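PDB 6CSJ: glycerol dehydrogenase from Bacillus coagulans, which catalyses the NAD-dependent oxidation of glycerol and probably related polyols, and in this engineered double mutant has gained D-lactate dehydrogenase activity. Local coordinates for residues Gly66-Pro71 / Ser128-Glu133; Ala32-Asp37 / Val89-Gly94; Leu164-Met169 / Val303-Thr308; Ala160-Leu165 / Ala220-Leu225; Arg180-Ala185 / Gly193-Ala198. The protein carries 2 engineered substitutions. All blocks are in the same frame, centred on the assembly; numbering follows the deposited sequence.

Contact 1: Gly66-Pro71 / Ser128-Glu133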
# COMPACT_ATOMS: atom_id res chain seq x y z
N GLY A 66 -16.00 -7.17 7.63
CA GLY A 66 -15.56 -5.89 7.05
C GLY A 66 -14.50 -5.16 7.84
O GLY A 66 -13.86 -4.24 7.32
N GLU A 67 -14.30 -5.55 9.11
CA GLU A 67 -13.31 -4.93 9.98
C GLU A 67 -12.24 -5.93 10.40
O GLU A 67 -12.55 -7.03 10.83
CB GLU A 67 -13.97 -4.35 11.23
CG GLU A 67 -13.05 -3.47 12.06
CD GLU A 67 -12.55 -2.27 11.27
OE1 GLU A 67 -13.29 -1.27 11.19
OE2 GLU A 67 -11.43 -2.34 10.73
N CYS A 68 -10.97 -5.52 10.27
CA CYS A 68 -9.85 -6.33 10.74
C CYS A 68 -9.67 -6.03 12.21
O CYS A 68 -8.89 -5.14 12.60
CB CYS A 68 -8.56 -6.02 9.96
SG CYS A 68 -7.13 -7.01 10.47
N SER A 69 -10.42 -6.76 13.03
CA SER A 69 -10.38 -6.64 14.49
C SER A 69 -9.99 -7.97 15.11
O SER A 69 -10.04 -9.00 14.45
CB SER A 69 -11.75 -6.19 15.00
OG SER A 69 -12.71 -7.21 14.77
N LYS A 70 -9.61 -7.93 16.39
CA LYS A 70 -9.26 -9.15 17.13
C LYS A 70 -10.43 -10.15 17.27
O LYS A 70 -10.23 -11.35 17.09
CB LYS A 70 -8.66 -8.82 18.50
CG LYS A 70 -7.32 -8.11 18.42
CD LYS A 70 -6.20 -9.07 18.07
CE LYS A 70 -4.87 -8.36 18.11
NZ LYS A 70 -3.71 -9.24 18.45
N PRO A 71 -11.65 -9.66 17.60
CA PRO A 71 -12.81 -10.57 17.63
C PRO A 71 -13.09 -11.26 16.29
O PRO A 71 -13.31 -12.48 16.26
CB PRO A 71 -13.97 -9.65 18.02
CG PRO A 71 -13.32 -8.57 18.82
CD PRO A 71 -12.00 -8.34 18.16
N SER A 128 -0.18 -6.62 9.60
CA SER A 128 -1.63 -6.47 9.66
C SER A 128 -1.96 -5.26 10.52
O SER A 128 -1.48 -5.15 11.64
CB SER A 128 -2.29 -7.72 10.26
OG SER A 128 -1.95 -8.88 9.52
N VAL A 129 -2.77 -4.35 9.99
CA VAL A 129 -3.22 -3.20 10.77
C VAL A 129 -4.52 -3.62 11.43
O VAL A 129 -5.49 -3.93 10.75
CB VAL A 129 -3.41 -1.94 9.89
CG1 VAL A 129 -3.78 -0.74 10.75
CG2 VAL A 129 -2.15 -1.64 9.08
N ILE A 130 -4.51 -3.66 12.76
CA ILE A 130 -5.65 -4.11 13.56
C ILE A 130 -6.42 -2.92 14.10
O ILE A 130 -5.83 -1.96 14.58
CB ILE A 130 -5.19 -4.98 14.76
CG1 ILE A 130 -4.20 -6.10 14.33
CG2 ILE A 130 -6.39 -5.52 15.54
CD1 ILE A 130 -4.79 -7.15 13.41
N TYR A 131 -7.75 -2.99 14.00
CA TYR A 131 -8.65 -1.95 14.49
C TYR A 131 -9.55 -2.51 15.58
O TYR A 131 -9.77 -3.72 15.65
CB TYR A 131 -9.52 -1.43 13.34
CG TYR A 131 -8.72 -0.80 12.23
CD1 TYR A 131 -8.09 -1.59 11.26
CD2 TYR A 131 -8.58 0.58 12.15
CE1 TYR A 131 -7.34 -1.01 10.25
CE2 TYR A 131 -7.82 1.17 11.14
CZ TYR A 131 -7.21 0.37 10.21
OH TYR A 131 -6.48 0.95 9.22
N LYS A 132 -10.06 -1.64 16.44
CA LYS A 132 -11.17 -1.99 17.33
C LYS A 132 -12.42 -2.20 16.48
O LYS A 132 -12.48 -1.74 15.34
CB LYS A 132 -11.42 -0.87 18.35
CG LYS A 132 -10.33 -0.64 19.37
CD LYS A 132 -10.69 0.49 20.33
CE LYS A 132 -10.14 0.27 21.76
NZ LYS A 132 -8.67 -0.01 21.89
N GLU A 133 -13.43 -2.85 17.05
CA GLU A 133 -14.68 -3.14 16.33
C GLU A 133 -15.41 -1.87 15.88
O GLU A 133 -16.11 -1.90 14.87
CB GLU A 133 -15.62 -4.01 17.16
CG GLU A 133 -15.06 -5.38 17.51
CD GLU A 133 -15.96 -6.16 18.44
OE1 GLU A 133 -16.05 -5.80 19.63
OE2 GLU A 133 -16.56 -7.16 17.97
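Glu67 lays its carboxylate against the root of the Tyr131 side chain. Followed outward from CB, its chain leaves with CG anti to the backbone N (chi1 -169°), where CG sits 3.8 Å from Lys132 O. The bend at chi2 carries CD toward Tyr131 CB and leaves OE2 3.4 Å from that carbon. The two side chains cross at about a right angle, with carboxylate and ring planes 37° apart. OE2 also takes a weak bond from Cys68 N and forms a salt bridge with Lys95, which in turn makes a cation-pi contact with the Tyr131 ring.

One backbone bond joins the segments: Tyr131 N donates to Cys68 O over 2.8 Å in an almost straight line (173°). The same carbonyl receives a CA-H...O contact from Ile130. Beside this bond Cys68 SG packs on Ile130 CD1 at 3.8 Å, and the end of Glu133 crosses the Pro71 ring at a slant, with Glu133 OE2 3.6 Å from Pro71 CB.

A single short, nearly straight backbone bond thus ties the loop leading into helix 70-82 to the end of strand 127-131, and the proximity of Lys95 would be expected to favour the charged form of Glu67.

Contact 2: Ala32-Asp37 / Val89-Gly94; sequences AFIIAD and VGIGGG
Two neighbouring strands of the six-stranded parallel sheet, in the Rossmann-like N-terminal domain of the iron-containing alcohol dehydrogenase family, meet where Ile34 pairs with Val89 and Ile35 with Gly90. Strands 32-36 and 89-92 run in the same direction, 24° apart, and three backbone bonds join them. Val89 N donates to Phe33 O over 2.8 Å, Ile35 N to Val89 O over 2.7 Å, and Ile91 N to Ile35 O over 3.1 Å. The last is the most bent of the three at the hydrogen, 150°. Beyond it the ladder opens, and a water takes over: it accepts from Asp37 N and donates to Ile91 O at 2.6 Å.

On the sheet face that carries Ile34 and Val89, these two side chains lie side by side and point the same way, with Ile34 CG1 3.9 Å from Val89 CB. The other branch of Ile34, CG2, stands anti to the backbone N and meets Ile91 CD1 at 3.6 Å. Helices 21-28 and 38-51 cover this apolar patch through Leu21 and Val48.

Past the bridges, Gly92 adopts backbone angles that call for glycine, and Gly93 precedes helix 94-106. A glycine-rich turn following a strand in this way is consistent with the dinucleotide-binding loop of the family. The chemistry implies a buried strand pair held by main-chain bonds and aliphatic contacts, with one water continuing the bridging where the strands diverge at their C-terminal ends.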
# COMPACT_ATOMS: atom_id res chain seq x y z
N ALA A 32 -8.60 -25.05 1.52
CA ALA A 32 -8.50 -23.59 1.58
C ALA A 32 -9.65 -22.97 2.35
O ALA A 32 -10.80 -23.40 2.25
CB ALA A 32 -8.43 -23.00 0.19
N PHE A 33 -9.33 -21.94 3.14
CA PHE A 33 -10.31 -21.13 3.84
C PHE A 33 -10.26 -19.73 3.20
O PHE A 33 -9.28 -19.00 3.37
CB PHE A 33 -9.96 -21.09 5.34
CG PHE A 33 -10.94 -20.34 6.19
CD1 PHE A 33 -12.15 -20.92 6.54
CD2 PHE A 33 -10.64 -19.07 6.68
CE1 PHE A 33 -13.06 -20.23 7.34
CE2 PHE A 33 -11.54 -18.38 7.48
CZ PHE A 33 -12.75 -18.96 7.81
N ILE A 34 -11.31 -19.37 2.48
CA ILE A 34 -11.30 -18.21 1.59
C ILE A 34 -12.17 -17.09 2.17
O ILE A 34 -13.40 -17.17 2.15
CB ILE A 34 -11.74 -18.62 0.16
CG1 ILE A 34 -10.78 -19.68 -0.39
CG2 ILE A 34 -11.80 -17.41 -0.76
CD1 ILE A 34 -11.14 -20.25 -1.74
N ILE A 35 -11.51 -16.04 2.67
CA ILE A 35 -12.17 -14.93 3.36
C ILE A 35 -12.46 -13.81 2.36
O ILE A 35 -11.59 -13.40 1.62
CB ILE A 35 -11.28 -14.38 4.50
CG1 ILE A 35 -10.93 -15.49 5.49
CG2 ILE A 35 -11.96 -13.24 5.24
CD1 ILE A 35 -9.78 -15.14 6.42
N ALA A 36 -13.70 -13.32 2.37
CA ALA A 36 -14.12 -12.20 1.53
C ALA A 36 -15.38 -11.54 2.10
O ALA A 36 -16.23 -12.23 2.68
CB ALA A 36 -14.38 -12.66 0.11
N ASP A 37 -15.49 -10.22 1.96
CA ASP A 37 -16.69 -9.51 2.42
C ASP A 37 -17.89 -9.74 1.49
O ASP A 37 -17.78 -10.43 0.48
CB ASP A 37 -16.40 -8.01 2.66
CG ASP A 37 -16.13 -7.21 1.39
OD1 ASP A 37 -16.42 -7.68 0.27
OD2 ASP A 37 -15.67 -6.08 1.52
N VAL A 89 -6.92 -17.78 2.48
CA VAL A 89 -6.93 -16.86 1.35
C VAL A 89 -7.77 -15.65 1.75
O VAL A 89 -8.85 -15.81 2.31
CB VAL A 89 -7.53 -17.50 0.08
CG1 VAL A 89 -7.47 -16.53 -1.10
CG2 VAL A 89 -6.82 -18.81 -0.24
N GLY A 90 -7.25 -14.46 1.45
CA GLY A 90 -8.00 -13.21 1.58
C GLY A 90 -8.17 -12.61 0.20
O GLY A 90 -7.22 -12.58 -0.58
N ILE A 91 -9.38 -12.16 -0.11
CA ILE A 91 -9.71 -11.56 -1.40
C ILE A 91 -10.46 -10.26 -1.13
O ILE A 91 -11.53 -10.28 -0.53
CB ILE A 91 -10.56 -12.50 -2.29
CG1 ILE A 91 -9.95 -13.92 -2.35
CG2 ILE A 91 -10.70 -11.93 -3.71
CD1 ILE A 91 -10.76 -14.92 -3.16
N GLY A 92 -9.90 -9.14 -1.58
CA GLY A 92 -10.53 -7.84 -1.37
C GLY A 92 -9.55 -6.73 -1.07
O GLY A 92 -8.41 -6.74 -1.53
N GLY A 93 -10.02 -5.76 -0.28
CA GLY A 93 -9.22 -4.63 0.16
C GLY A 93 -8.34 -4.95 1.34
O GLY A 93 -8.34 -6.09 1.85
N GLY A 94 -7.58 -3.94 1.78
CA GLY A 94 -6.57 -4.09 2.83
C GLY A 94 -7.03 -4.73 4.12
O GLY A 94 -6.31 -5.57 4.68
O HOH W 1 -13.32 -8.83 0.71

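Contact 3: Leu164-Met169 / Val303-Thr308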
# COMPACT_ATOMS: atom_id res chain seq x y z
N LEU A 164 -8.65 4.76 -7.53
CA LEU A 164 -7.93 3.81 -6.68
C LEU A 164 -6.58 3.38 -7.27
O LEU A 164 -5.61 3.22 -6.52
CB LEU A 164 -8.79 2.59 -6.35
CG LEU A 164 -9.91 2.83 -5.32
CD1 LEU A 164 -10.93 1.70 -5.36
CD2 LEU A 164 -9.35 3.00 -3.90
N LEU A 165 -6.51 3.20 -8.58
CA LEU A 165 -5.24 2.85 -9.23
C LEU A 165 -4.27 4.03 -9.16
O LEU A 165 -3.08 3.85 -8.88
CB LEU A 165 -5.45 2.43 -10.70
CG LEU A 165 -4.20 1.84 -11.38
CD1 LEU A 165 -3.85 0.46 -10.82
CD2 LEU A 165 -4.39 1.76 -12.88
N VAL A 166 -4.81 5.23 -9.39
CA VAL A 166 -4.04 6.48 -9.31
C VAL A 166 -3.51 6.69 -7.89
O VAL A 166 -2.35 7.04 -7.71
CB VAL A 166 -4.88 7.69 -9.78
CG1 VAL A 166 -4.18 9.01 -9.47
CG2 VAL A 166 -5.14 7.59 -11.28
N SER A 167 -4.37 6.45 -6.89
CA SER A 167 -3.94 6.52 -5.50
C SER A 167 -2.76 5.58 -5.21
O SER A 167 -1.83 5.94 -4.49
CB SER A 167 -5.10 6.23 -4.54
OG SER A 167 -4.75 6.57 -3.21
N GLY A 168 -2.78 4.39 -5.80
CA GLY A 168 -1.65 3.46 -5.74
C GLY A 168 -0.37 3.98 -6.38
O GLY A 168 0.72 3.65 -5.93
N MET A 169 -0.52 4.79 -7.43
CA MET A 169 0.61 5.50 -8.04
C MET A 169 1.21 6.52 -7.06
O MET A 169 2.43 6.65 -6.97
CB MET A 169 0.23 6.19 -9.36
CG MET A 169 -0.34 5.28 -10.44
SD MET A 169 -0.84 6.23 -11.89
CE MET A 169 -1.93 5.09 -12.75
N VAL A 303 -1.85 12.80 -13.80
CA VAL A 303 -2.73 11.67 -13.38
C VAL A 303 -3.79 12.02 -12.34
O VAL A 303 -4.63 11.18 -12.03
CB VAL A 303 -1.92 10.44 -12.89
CG1 VAL A 303 -1.02 9.92 -13.99
CG2 VAL A 303 -1.10 10.74 -11.64
N GLY A 304 -3.75 13.24 -11.80
CA GLY A 304 -4.78 13.71 -10.85
C GLY A 304 -4.46 13.46 -9.39
O GLY A 304 -5.37 13.35 -8.58
N LEU A 305 -3.17 13.38 -9.05
CA LEU A 305 -2.72 13.28 -7.67
C LEU A 305 -2.61 14.69 -7.06
O LEU A 305 -2.30 15.64 -7.77
CB LEU A 305 -1.37 12.55 -7.60
CG LEU A 305 -1.43 11.04 -7.80
CD1 LEU A 305 -0.02 10.47 -7.93
CD2 LEU A 305 -2.18 10.35 -6.67
N PRO A 306 -2.85 14.83 -5.75
CA PRO A 306 -2.76 16.14 -5.11
C PRO A 306 -1.33 16.67 -4.95
O PRO A 306 -0.42 15.91 -4.62
CB PRO A 306 -3.41 15.90 -3.74
CG PRO A 306 -3.16 14.46 -3.47
CD PRO A 306 -3.27 13.78 -4.79
N VAL A 307 -1.14 17.97 -5.23
CA VAL A 307 0.14 18.68 -4.99
C VAL A 307 -0.01 19.92 -4.07
O VAL A 307 0.93 20.70 -3.94
CB VAL A 307 0.82 19.08 -6.31
CG1 VAL A 307 1.13 17.84 -7.14
CG2 VAL A 307 -0.02 20.07 -7.12
N THR A 308 -1.18 20.10 -3.46
CA THR A 308 -1.40 21.15 -2.47
C THR A 308 -2.26 20.60 -1.33
O THR A 308 -2.87 19.53 -1.46
CB THR A 308 -2.12 22.36 -3.09
OG1 THR A 308 -3.46 22.00 -3.46
CG2 THR A 308 -1.39 22.88 -4.30
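Val166 meets Val303 and Leu305 in a contact of apolar side chains with one another and with carbonyl oxygens. Among the side-chain pairs, Val166 CG1 does most of the touching: standing anti to the backbone N (chi1 170°), it reaches out from helix 162-173 to lie 3.7 Å from Leu305 CD2 and 4.1 Å from Val303 CG2. Val166 and Leu305 run antiparallel to one another, flank against flank. One turn further along, Met169 adds its sulfur, with SD 4.2 Å from Val303 CG1.

A second group of contacts sets methyls against carbonyl oxygens. Val166 CG1 comes within 3.4 Å of Val303 O, and its other methyl, CG2, also borders that oxygen. In return Leu305 CD2 lies 3.5 Å from Val166 O. Neither oxygen gains a donor across the interface; Val303 O is bonded instead by Lys218 of helix 197-221, whose side chain also touches Val166.

The backbone supplies the third element. Gly304 leaves the helical conformation with positive phi (91°), ending helix 290-303 and turning the chain so that Val303 and Leu305 both border Val166. Behind Leu305 stand Phe299 and Cys300 of that same helix.

The contact therefore joins the end of one helix to the side of another in the all-helical part of the chain, and its chemistry implies cohesion by van der Waals fit, with polar bonding left to the surroundings.

Contact 4: Ala160-Leu165 / Ala220-Leu225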
# COMPACT_ATOMS: atom_id res chain seq x y z
N ALA A 160 -12.25 -1.87 -10.78
CA ALA A 160 -12.29 -0.83 -9.74
C ALA A 160 -12.23 0.58 -10.33
O ALA A 160 -11.72 0.76 -11.43
CB ALA A 160 -11.14 -1.03 -8.75
N PRO A 161 -12.75 1.59 -9.61
CA PRO A 161 -12.61 2.99 -10.09
C PRO A 161 -11.14 3.40 -10.26
O PRO A 161 -10.31 3.03 -9.42
CB PRO A 161 -13.26 3.82 -8.98
CG PRO A 161 -14.18 2.89 -8.27
CD PRO A 161 -13.59 1.51 -8.39
N ALA A 162 -10.84 4.15 -11.32
CA ALA A 162 -9.46 4.53 -11.64
C ALA A 162 -8.79 5.38 -10.55
O ALA A 162 -7.56 5.33 -10.39
CB ALA A 162 -9.39 5.23 -12.98
N ARG A 163 -9.58 6.13 -9.81
CA ARG A 163 -9.09 6.88 -8.66
C ARG A 163 -8.23 6.01 -7.71
O ARG A 163 -7.23 6.48 -7.17
CB ARG A 163 -10.25 7.49 -7.86
CG ARG A 163 -9.78 8.43 -6.77
CD ARG A 163 -10.90 9.01 -5.96
NE ARG A 163 -10.35 9.76 -4.84
CZ ARG A 163 -10.99 10.08 -3.72
NH1 ARG A 163 -12.26 9.74 -3.53
NH2 ARG A 163 -10.35 10.77 -2.77
N LEU A 164 -8.65 4.76 -7.53
CA LEU A 164 -7.93 3.81 -6.68
C LEU A 164 -6.58 3.38 -7.27
O LEU A 164 -5.61 3.22 -6.52
CB LEU A 164 -8.79 2.59 -6.35
CG LEU A 164 -9.91 2.83 -5.32
CD1 LEU A 164 -10.93 1.70 -5.36
CD2 LEU A 164 -9.35 3.00 -3.90
N LEU A 165 -6.51 3.20 -8.58
CA LEU A 165 -5.24 2.85 -9.23
C LEU A 165 -4.27 4.03 -9.16
O LEU A 165 -3.08 3.85 -8.88
CB LEU A 165 -5.45 2.43 -10.70
CG LEU A 165 -4.20 1.84 -11.38
CD1 LEU A 165 -3.85 0.46 -10.82
CD2 LEU A 165 -4.39 1.76 -12.88
N ALA A 220 -6.24 3.92 -19.84
CA ALA A 220 -6.85 2.59 -19.98
C ALA A 220 -7.77 2.23 -18.80
O ALA A 220 -8.90 1.76 -19.00
CB ALA A 220 -5.77 1.53 -20.15
N ALA A 221 -7.30 2.47 -17.57
CA ALA A 221 -8.04 2.07 -16.35
C ALA A 221 -9.32 2.88 -16.12
O ALA A 221 -10.27 2.35 -15.54
CB ALA A 221 -7.14 2.15 -15.12
N GLU A 222 -9.36 4.13 -16.56
CA GLU A 222 -10.60 4.93 -16.59
C GLU A 222 -11.76 4.26 -17.33
O GLU A 222 -12.91 4.51 -17.00
CB GLU A 222 -10.35 6.27 -17.27
CG GLU A 222 -9.65 7.30 -16.41
CD GLU A 222 -9.36 8.59 -17.15
OE1 GLU A 222 -9.16 8.56 -18.39
OE2 GLU A 222 -9.31 9.63 -16.47
N LYS A 223 -11.45 3.46 -18.36
CA LYS A 223 -12.45 2.71 -19.12
C LYS A 223 -12.52 1.25 -18.66
O LYS A 223 -13.11 0.41 -19.34
CB LYS A 223 -12.11 2.77 -20.61
CG LYS A 223 -12.06 4.15 -21.20
CD LYS A 223 -13.43 4.78 -21.23
CE LYS A 223 -13.47 6.01 -22.14
NZ LYS A 223 -12.84 7.22 -21.55
N HIS A 224 -11.90 0.96 -17.52
CA HIS A 224 -11.85 -0.37 -16.95
C HIS A 224 -11.22 -1.42 -17.87
O HIS A 224 -11.63 -2.57 -17.87
CB HIS A 224 -13.24 -0.78 -16.43
CG HIS A 224 -13.84 0.23 -15.51
ND1 HIS A 224 -13.35 0.47 -14.24
CD2 HIS A 224 -14.85 1.11 -15.69
CE1 HIS A 224 -14.04 1.44 -13.67
NE2 HIS A 224 -14.97 1.84 -14.53
N LEU A 225 -10.19 -1.01 -18.60
CA LEU A 225 -9.51 -1.87 -19.57
C LEU A 225 -8.09 -2.15 -19.12
O LEU A 225 -7.46 -1.33 -18.46
CB LEU A 225 -9.47 -1.18 -20.93
CG LEU A 225 -10.83 -0.73 -21.48
CD1 LEU A 225 -10.66 0.24 -22.65
CD2 LEU A 225 -11.70 -1.93 -21.86
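Ala162 and Ala221 bring the start of helix 162-173 against the end of helix 197-221. In the first shell, Ala162 CB rests on the backbone of the turn, 3.7 Å from Glu222 N, and also meets Glu222 CG at 4.0 Å. The methyl of Ala221 also points across the contact, where Leu165 CD2 approaches Ala221 CB to 3.6 Å. With its CG anti to the backbone N (chi1 -171°), Leu165 can bring this branch to Ala221 on a side of its helix separate from that of Val166.

At the other end of the contact the ring of His224 turns its edge to Ala160. ND1 and CE1 both lie 3.3 Å from Ala160 O, and the ring edge continues past Pro161 CA. ND1 is hydrogen-bonded to Ala158 O, which holds this edge of the ring beside the chain leading into helix 162-173.

The next shell is the turn that holds His224. A Schellman motif closes helix 197-221: Leu225 N bonds to Ala220 O over 3.1 Å, and His224 N to Ala221 O over 2.9 Å, with His224 at positive phi (58°). Ala220 O accepts from Lys223 N as well, the two donors arriving from opposite faces of its carbonyl plane. Further out, Ile233 and Ile234 of helix 228-248 pack on Leu165.

Small methyls thus permit close approach of backbone to backbone, while the histidine, anchored by a main-chain oxygen, adds a polar component at the exposed end of the contact.

Contact 5: Arg180-Ala185 / Gly193-Ala198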
# COMPACT_ATOMS: atom_id res chain seq x y z
N ARG A 180 15.95 5.90 -0.77
CA ARG A 180 17.19 6.66 -0.99
C ARG A 180 17.64 7.35 0.29
O ARG A 180 18.80 7.26 0.67
CB ARG A 180 16.99 7.71 -2.09
CG ARG A 180 18.26 8.46 -2.49
CD ARG A 180 18.04 9.35 -3.71
NE ARG A 180 17.16 10.48 -3.40
CZ ARG A 180 16.78 11.42 -4.28
NH1 ARG A 180 17.17 11.37 -5.54
NH2 ARG A 180 15.98 12.41 -3.90
N ALA A 181 16.70 8.03 0.95
CA ALA A 181 16.99 8.72 2.21
C ALA A 181 17.52 7.77 3.29
O ALA A 181 18.54 8.04 3.92
CB ALA A 181 15.74 9.44 2.70
N THR A 182 16.81 6.65 3.47
CA THR A 182 17.18 5.64 4.46
C THR A 182 18.56 5.03 4.19
O THR A 182 19.36 4.88 5.11
CB THR A 182 16.12 4.52 4.52
OG1 THR A 182 14.85 5.06 4.89
CG2 THR A 182 16.53 3.45 5.53
N LYS A 183 18.84 4.71 2.93
CA LYS A 183 20.16 4.16 2.58
C LYS A 183 21.28 5.20 2.79
O LYS A 183 22.34 4.85 3.32
CB LYS A 183 20.17 3.65 1.15
CG LYS A 183 21.37 2.77 0.80
CD LYS A 183 21.20 2.15 -0.57
CE LYS A 183 22.12 0.96 -0.77
NZ LYS A 183 23.54 1.40 -0.85
N ARG A 184 21.02 6.45 2.39
CA ARG A 184 21.94 7.57 2.64
C ARG A 184 22.24 7.72 4.12
O ARG A 184 23.40 7.88 4.51
CB ARG A 184 21.37 8.91 2.12
CG ARG A 184 21.89 9.38 0.78
CD ARG A 184 21.06 10.57 0.29
NE ARG A 184 21.08 10.72 -1.18
CZ ARG A 184 20.31 11.55 -1.89
NH1 ARG A 184 19.39 12.32 -1.31
NH2 ARG A 184 20.44 11.60 -3.21
N ALA A 185 21.19 7.65 4.94
CA ALA A 185 21.32 7.71 6.40
C ALA A 185 21.97 6.49 7.04
O ALA A 185 22.30 6.55 8.21
CB ALA A 185 19.94 7.94 7.02
N GLY A 193 16.99 -4.81 8.79
CA GLY A 193 18.41 -4.54 8.59
C GLY A 193 18.61 -3.29 7.77
O GLY A 193 17.68 -2.51 7.54
N ARG A 194 19.84 -3.12 7.30
CA ARG A 194 20.17 -2.07 6.34
C ARG A 194 19.72 -2.46 4.92
O ARG A 194 19.30 -3.60 4.67
CB ARG A 194 21.67 -1.73 6.42
CG ARG A 194 22.06 -1.18 7.78
CD ARG A 194 23.46 -0.60 7.82
NE ARG A 194 24.45 -1.61 7.45
CZ ARG A 194 25.42 -1.48 6.53
NH1 ARG A 194 25.63 -0.35 5.86
NH2 ARG A 194 26.24 -2.52 6.32
N VAL A 195 19.81 -1.49 4.01
CA VAL A 195 19.20 -1.60 2.68
C VAL A 195 20.10 -2.35 1.70
O VAL A 195 21.24 -1.99 1.48
CB VAL A 195 18.84 -0.21 2.12
CG1 VAL A 195 18.24 -0.32 0.72
CG2 VAL A 195 17.88 0.53 3.05
N THR A 196 19.55 -3.42 1.10
CA THR A 196 20.22 -4.16 0.03
C THR A 196 20.24 -3.35 -1.27
O THR A 196 19.41 -2.46 -1.48
CB THR A 196 19.51 -5.50 -0.27
OG1 THR A 196 18.13 -5.26 -0.62
CG2 THR A 196 19.60 -6.44 0.92
N GLU A 197 21.18 -3.70 -2.15
CA GLU A 197 21.20 -3.16 -3.51
C GLU A 197 19.94 -3.56 -4.30
O GLU A 197 19.40 -2.75 -5.06
CB GLU A 197 22.47 -3.61 -4.25
CG GLU A 197 23.77 -3.08 -3.66
CD GLU A 197 23.76 -1.56 -3.44
OE1 GLU A 197 23.32 -0.81 -4.34
OE2 GLU A 197 24.16 -1.11 -2.34
N ALA A 198 19.47 -4.79 -4.08
CA ALA A 198 18.22 -5.26 -4.70
C ALA A 198 17.03 -4.35 -4.38
O ALA A 198 16.29 -3.96 -5.28
CB ALA A 198 17.92 -6.69 -4.28
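Lys183 NZ bonds to Glu197 OE2 in a salt bridge of 3.0 Å, meeting the oxygen on its syn side and 17° out of the carboxylate plane. The chain of Lys183 runs extended from helix 175-185 and bends only at its last torsion, chi4 -68°, which turns the ammonium group toward the glutamate. Glu197 is itself bent at chi2, which brings its end back toward the lysine although its CB points away. The two side chains cross at about a right angle.

Nearer the backbone lies the apolar part of the contact. The methylenes of Lys183 pass obliquely over Val195, CG lying 4.1 Å from Val195 CB and CD the same 4.1 Å from Val195 CG1. The other methyl of the valine, CG2, is met by Thr182 CG2 at 4.1 Å. The hydroxyl of Thr182 is directed into its own helix, bonding Glu178 O.

Thr196, between the two partners of Lys183, is the N-cap of helix 197-221 and bonds Ala199 N through OG1. The arrangement is that of two successive helices joined by a short loop: a valine just before the N-cap packs on the preceding helix, the aliphatic part of Lys183 covers it, and the salt bridge to the first helical residue, Glu197, ties off the end of the lysine.

Contacts 2 and 3 are buried, whereas contacts 1, 4 and 5 are partly open to solvent, and their chemistry follows. Contact 2, between parallel strands, combines a backbone ladder with branched aliphatic side chains; contact 3, in the helical part, relies on van der Waals contact of aliphatic side chains, a methionine sulfur and carbonyl oxygens. Of the more open three, contact 1 has one backbone bond and a carboxylate, contact 4 methyls and an imidazole, contact 5 a salt bridge over a valine. Contacts 3 and 4 share helix 162-173, using different residues of it, with centres 12 Å apart. Contacts 4 and 5 use opposite ends of helix 197-221, on opposite sides of the chain's centre. Contacts 1 and 2 alternate along the N-terminal sequence.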